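Local structure of putative mandelate racemase (Salmonella typhimurium, 2O56) at residues M4-V9 against I104-I109; K60-I65 against G93-A98. The protein is of unknown function but binds magnesium as a member of the enolase superfamily, related to mandelate racemase, and is possibly a hydro-lyase. All blocks are in the same frame, centred on the assembly; numbering follows the deposited sequence.

Contact 1: residues M4-V9 against I104-I109; sequences MKITSV and IALWDI
Met4 lays its sulfur against the CG2 branch of Ile109, SD to CG2 4.0 Å, the two side chains running past each other in opposite senses. The extended chi2 (-178°) carries SD out to the isoleucine, and a bend at chi3 then turns CE aside. On the helix side CG2 of Ile109 stands anti to its backbone N, which carries this branch toward the incoming methionine. One helical turn earlier, Leu106 meets Ile6: the methyl CD1 of the isoleucine touches CD2 of the leucine at 4.1 Å, with the two side chains crossing nearly at right angles. Both pairs are buried and apolar, and no hydrogen bond joins the segments; the backbones stay apart, 9.7 Å between the CA atoms of Ile6 and Leu106, and the contact is made by side chains. Just after Ile6 the strand carries a classic beta bulge, with Thr7 and Ser8 set opposite Asn33 of strand 28-34. The contact belongs to the packing of the antiparallel sheet of the N-terminal domain against helix 93-114. Ile109 also rests on Ile32 of the adjacent strand 28-34, while Ile6 touches Ile66 of helix 52-66 and Leu106 touches Ile77 of helix 74-83, so the strand-to-helix contact is flanked by two further helices.

Contact 2: residues K60-I65 against G93-A98; sequences KDLSAI and GIFSAA
Apolar contacts carry the whole of this helix-to-helix meeting, and on the 60-65 side they all come from Leu62, whose two methyls divide the work. CD1 lies against CB of Ala98 at 3.8 Å and is almost as near to the carbonyl carbon C of the same residue, 3.9 Å, so this branch rests on the helix backbone as well as on the alanine methyl. The small side chain of Ala98 permits that approach: the CA atoms of Leu62 and Ala98 are 7.6 Å apart, the nearest such pair between the segments. The second methyl, CD2, touches CZ of Phe95 at 4.1 Å, coming obliquely to the ring while the two side chains cross at about a right angle. With chi1 at -161° the ring of Phe95 is set on the far side from its own backbone N and extends to the leucine. Hydrogen bonding across the segments is absent, and the polar groups bind other partners. Ser63 OG bonds back to Ala59 O within its own helix, and Ser96 OG bonds to Thr299 O. Asp61 OD1 and Lys60 NZ each bond to Ser53 OG of the second subunit, whose Val50 also packs on Leu62 and Phe95. Such leucine-to-alanine packing between helices 52-66 and 93-114 forms part of the helical layer of the N-terminal alpha+beta capping domain of the enolase superfamily, here at an interface between subunits.

Overall arrangement
From the N terminus the chain enters strand 6-13, passes through strands 28-34 and 39-44, and then forms helices 52-66, 74-83 and 93-114. Contact 2 closes the shorter loop, from 60-65 to 93-98, around helix 74-83. Contact 1 closes the longer one, from 4-9 to 104-109, and contact 2 is nested inside it. Both use helix 93-114: its first turns pack on helix 52-66, and a later part on the beginning of strand 6-13 and on Met4 shortly before it. The contact centres are 14 Å apart, and Val9 meets Ser63 between them. Together they join sheet and helices of the N-terminal domain, away from the magnesium site.

Contact 1: residues M4-V9 against I104-I109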
loop_
_atom_site.group_PDB
_atom_site.type_symbol
_atom_site.label_atom_id
_atom_site.label_comp_id
_atom_site.label_asym_id
_atom_site.label_seq_id
_atom_site.Cartn_x
_atom_site.Cartn_y
_atom_site.Cartn_z
ATOM N N MET A 4 -27.393 -40.766 16.009
ATOM C CA MET A 4 -26.499 -41.771 15.441
ATOM C C MET A 4 -25.040 -41.572 15.810
ATOM O O MET A 4 -24.625 -40.490 16.204
ATOM C CB MET A 4 -26.668 -41.926 13.919
ATOM C CG MET A 4 -27.060 -40.665 13.196
ATOM S SD MET A 4 -27.315 -40.872 11.415
ATOM C CE MET A 4 -27.583 -42.610 11.240
ATOM N N LYS A 5 -24.281 -42.649 15.670
ATOM C CA LYS A 5 -22.893 -42.720 16.068
ATOM C C LYS A 5 -22.224 -43.319 14.870
ATOM O O LYS A 5 -22.775 -44.222 14.232
ATOM C CB LYS A 5 -22.712 -43.710 17.231
ATOM C CG LYS A 5 -22.745 -43.091 18.612
ATOM C CD LYS A 5 -22.638 -44.180 19.673
ATOM C CE LYS A 5 -22.113 -43.644 20.997
ATOM N NZ LYS A 5 -23.120 -42.793 21.690
ATOM N N ILE A 6 -21.029 -42.829 14.569
ATOM C CA ILE A 6 -20.123 -43.518 13.662
ATOM C C ILE A 6 -19.592 -44.759 14.386
ATOM O O ILE A 6 -19.068 -44.667 15.497
ATOM C CB ILE A 6 -18.963 -42.591 13.211
ATOM C CG1 ILE A 6 -19.518 -41.359 12.480
ATOM C CG2 ILE A 6 -17.984 -43.345 12.313
ATOM C CD1 ILE A 6 -18.473 -40.215 12.233
ATOM N N THR A 7 -19.765 -45.925 13.768
ATOM C CA THR A 7 -19.317 -47.176 14.397
ATOM C C THR A 7 -18.019 -47.702 13.800
ATOM O O THR A 7 -17.204 -48.298 14.505
ATOM C CB THR A 7 -20.423 -48.263 14.379
ATOM O OG1 THR A 7 -20.954 -48.379 13.055
ATOM C CG2 THR A 7 -21.536 -47.888 15.322
ATOM N N SER A 8 -17.818 -47.456 12.501
ATOM C CA SER A 8 -16.581 -47.830 11.835
ATOM C C SER A 8 -16.416 -47.038 10.532
ATOM O O SER A 8 -17.381 -46.471 10.013
ATOM C CB SER A 8 -16.589 -49.332 11.510
ATOM O OG SER A 8 -17.494 -49.596 10.445
ATOM N N VAL A 9 -15.186 -47.000 10.019
ATOM C CA VAL A 9 -14.899 -46.352 8.753
ATOM C C VAL A 9 -14.043 -47.309 7.936
ATOM O O VAL A 9 -13.045 -47.808 8.431
ATOM C CB VAL A 9 -14.121 -45.000 8.928
ATOM C CG1 VAL A 9 -13.864 -44.356 7.551
ATOM C CG2 VAL A 9 -14.877 -44.037 9.811
ATOM N N ILE A 104 -17.409 -35.576 2.726
ATOM C CA ILE A 104 -18.394 -35.948 1.719
ATOM C C ILE A 104 -19.278 -37.097 2.235
ATOM O O ILE A 104 -20.503 -37.056 2.108
ATOM C CB ILE A 104 -17.727 -36.371 0.369
ATOM C CG1 ILE A 104 -17.051 -35.183 -0.325
ATOM C CG2 ILE A 104 -18.773 -36.995 -0.576
ATOM C CD1 ILE A 104 -16.014 -35.591 -1.332
ATOM N N ALA A 105 -18.654 -38.088 2.860
ATOM C CA ALA A 105 -19.374 -39.250 3.398
ATOM C C ALA A 105 -20.321 -38.866 4.539
ATOM O O ALA A 105 -21.370 -39.478 4.723
ATOM C CB ALA A 105 -18.381 -40.325 3.824
ATOM N N LEU A 106 -19.980 -37.806 5.262
ATOM C CA LEU A 106 -20.879 -37.244 6.260
ATOM C C LEU A 106 -22.152 -36.618 5.664
ATOM O O LEU A 106 -23.249 -36.769 6.215
ATOM C CB LEU A 106 -20.133 -36.237 7.147
ATOM C CG LEU A 106 -18.981 -36.768 8.011
ATOM C CD1 LEU A 106 -18.356 -35.631 8.803
ATOM C CD2 LEU A 106 -19.426 -37.865 8.961
ATOM N N TRP A 107 -22.011 -35.919 4.544
ATOM C CA TRP A 107 -23.163 -35.356 3.834
ATOM C C TRP A 107 -24.009 -36.432 3.136
ATOM O O TRP A 107 -25.214 -36.237 2.926
ATOM C CB TRP A 107 -22.717 -34.319 2.786
ATOM C CG TRP A 107 -22.331 -32.989 3.394
ATOM C CD1 TRP A 107 -21.115 -32.647 3.932
ATOM C CD2 TRP A 107 -23.173 -31.841 3.552
ATOM N NE1 TRP A 107 -21.152 -31.355 4.411
ATOM C CE2 TRP A 107 -22.400 -30.836 4.189
ATOM C CE3 TRP A 107 -24.510 -31.565 3.236
ATOM C CZ2 TRP A 107 -22.914 -29.576 4.495
ATOM C CZ3 TRP A 107 -25.024 -30.303 3.542
ATOM C CH2 TRP A 107 -24.221 -29.325 4.167
ATOM N N ASP A 108 -23.378 -37.529 2.732
ATOM C CA ASP A 108 -24.114 -38.654 2.147
ATOM C C ASP A 108 -25.041 -39.246 3.225
ATOM O O ASP A 108 -26.240 -39.424 3.005
ATOM C CB ASP A 108 -23.133 -39.703 1.639
ATOM C CG ASP A 108 -23.790 -40.742 0.737
ATOM O OD1 ASP A 108 -24.789 -40.424 0.039
ATOM O OD2 ASP A 108 -23.292 -41.883 0.719
ATOM N N ILE A 109 -24.482 -39.477 4.413
ATOM C CA ILE A 109 -25.260 -39.901 5.591
ATOM C C ILE A 109 -26.406 -38.965 5.939
ATOM O O ILE A 109 -27.497 -39.412 6.277
ATOM C CB ILE A 109 -24.353 -40.069 6.847
ATOM C CG1 ILE A 109 -23.532 -41.357 6.723
ATOM C CG2 ILE A 109 -25.209 -40.117 8.121
ATOM C CD1 ILE A 109 -22.323 -41.443 7.622
#

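Contact 2: residues K60-I65 against G93-A98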
loop_
_atom_site.group_PDB
_atom_site.type_symbol
_atom_site.label_atom_id
_atom_site.label_comp_id
_atom_site.label_asym_id
_atom_site.label_seq_id
_atom_site.Cartn_x
_atom_site.Cartn_y
_atom_site.Cartn_z
ATOM N N LYS A 60 -7.282 -42.989 7.253
ATOM C CA LYS A 60 -7.190 -43.917 8.399
ATOM C C LYS A 60 -6.954 -43.193 9.711
ATOM O O LYS A 60 -7.666 -43.417 10.684
ATOM C CB LYS A 60 -6.063 -44.945 8.148
ATOM C CG LYS A 60 -6.023 -46.126 9.076
ATOM C CD LYS A 60 -4.719 -46.885 8.929
ATOM C CE LYS A 60 -3.806 -46.683 10.118
ATOM N NZ LYS A 60 -2.430 -47.147 9.794
ATOM N N ASP A 61 -5.948 -42.329 9.757
ATOM C CA ASP A 61 -5.638 -41.590 10.997
ATOM C C ASP A 61 -6.752 -40.641 11.444
ATOM O O ASP A 61 -7.062 -40.561 12.646
ATOM C CB ASP A 61 -4.322 -40.821 10.867
ATOM C CG ASP A 61 -3.098 -41.722 10.945
ATOM O OD1 ASP A 61 -3.218 -42.921 11.336
ATOM O OD2 ASP A 61 -2.008 -41.218 10.604
ATOM N N LEU A 62 -7.335 -39.917 10.485
ATOM C CA LEU A 62 -8.501 -39.049 10.746
ATOM C C LEU A 62 -9.733 -39.841 11.222
ATOM O O LEU A 62 -10.430 -39.432 12.152
ATOM C CB LEU A 62 -8.820 -38.164 9.521
ATOM C CG LEU A 62 -7.811 -37.043 9.214
ATOM C CD1 LEU A 62 -8.022 -36.369 7.857
ATOM C CD2 LEU A 62 -7.825 -36.017 10.306
ATOM N N SER A 63 -9.965 -41.005 10.620
ATOM C CA SER A 63 -11.084 -41.860 11.012
ATOM C C SER A 63 -11.074 -42.235 12.486
ATOM O O SER A 63 -12.130 -42.237 13.120
ATOM C CB SER A 63 -11.149 -43.094 10.130
ATOM O OG SER A 63 -11.403 -42.700 8.786
ATOM N N ALA A 64 -9.885 -42.501 13.034
ATOM C CA ALA A 64 -9.722 -42.785 14.461
ATOM C C ALA A 64 -10.341 -41.741 15.357
ATOM O O ALA A 64 -10.819 -42.069 16.437
ATOM C CB ALA A 64 -8.253 -42.975 14.820
ATOM N N ILE A 65 -10.340 -40.481 14.928
ATOM C CA ILE A 65 -10.775 -39.403 15.814
ATOM C C ILE A 65 -12.269 -39.100 15.746
ATOM O O ILE A 65 -12.793 -38.390 16.607
ATOM C CB ILE A 65 -9.896 -38.112 15.726
ATOM C CG1 ILE A 65 -10.202 -37.304 14.478
ATOM C CG2 ILE A 65 -8.412 -38.462 15.787
ATOM C CD1 ILE A 65 -9.795 -35.837 14.600
ATOM N N GLY A 93 -2.259 -30.583 0.913
ATOM C CA GLY A 93 -3.078 -31.315 -0.053
ATOM C C GLY A 93 -3.451 -32.743 0.339
ATOM O O GLY A 93 -4.581 -33.159 0.157
ATOM N N ILE A 94 -2.505 -33.483 0.891
ATOM C CA ILE A 94 -2.800 -34.815 1.438
ATOM C C ILE A 94 -3.742 -34.724 2.635
ATOM O O ILE A 94 -4.738 -35.469 2.723
ATOM C CB ILE A 94 -1.530 -35.538 1.919
ATOM C CG1 ILE A 94 -0.436 -35.506 0.850
ATOM C CG2 ILE A 94 -1.879 -36.978 2.446
ATOM C CD1 ILE A 94 -0.823 -36.050 -0.537
ATOM N N PHE A 95 -3.429 -33.819 3.558
ATOM C CA PHE A 95 -4.273 -33.635 4.724
ATOM C C PHE A 95 -5.717 -33.292 4.319
ATOM O O PHE A 95 -6.670 -33.947 4.744
ATOM C CB PHE A 95 -3.722 -32.544 5.634
ATOM C CG PHE A 95 -4.268 -32.629 7.017
ATOM C CD1 PHE A 95 -3.558 -33.277 8.005
ATOM C CD2 PHE A 95 -5.527 -32.132 7.323
ATOM C CE1 PHE A 95 -4.073 -33.395 9.264
ATOM C CE2 PHE A 95 -6.049 -32.265 8.614
ATOM C CZ PHE A 95 -5.309 -32.885 9.566
ATOM N N SER A 96 -5.839 -32.288 3.455
ATOM C CA SER A 96 -7.115 -31.791 2.960
ATOM C C SER A 96 -7.922 -32.853 2.224
ATOM O O SER A 96 -9.120 -32.965 2.450
ATOM C CB SER A 96 -6.890 -30.630 2.016
ATOM O OG SER A 96 -8.122 -30.122 1.556
ATOM N N ALA A 97 -7.271 -33.609 1.341
ATOM C CA ALA A 97 -7.962 -34.641 0.547
ATOM C C ALA A 97 -8.549 -35.757 1.409
ATOM O O ALA A 97 -9.642 -36.273 1.134
ATOM C CB ALA A 97 -7.041 -35.207 -0.542
ATOM N N ALA A 98 -7.851 -36.113 2.473
ATOM C CA ALA A 98 -8.416 -37.057 3.443
ATOM C C ALA A 98 -9.586 -36.509 4.246
ATOM O O ALA A 98 -10.561 -37.222 4.448
ATOM C CB ALA A 98 -7.342 -37.612 4.357
#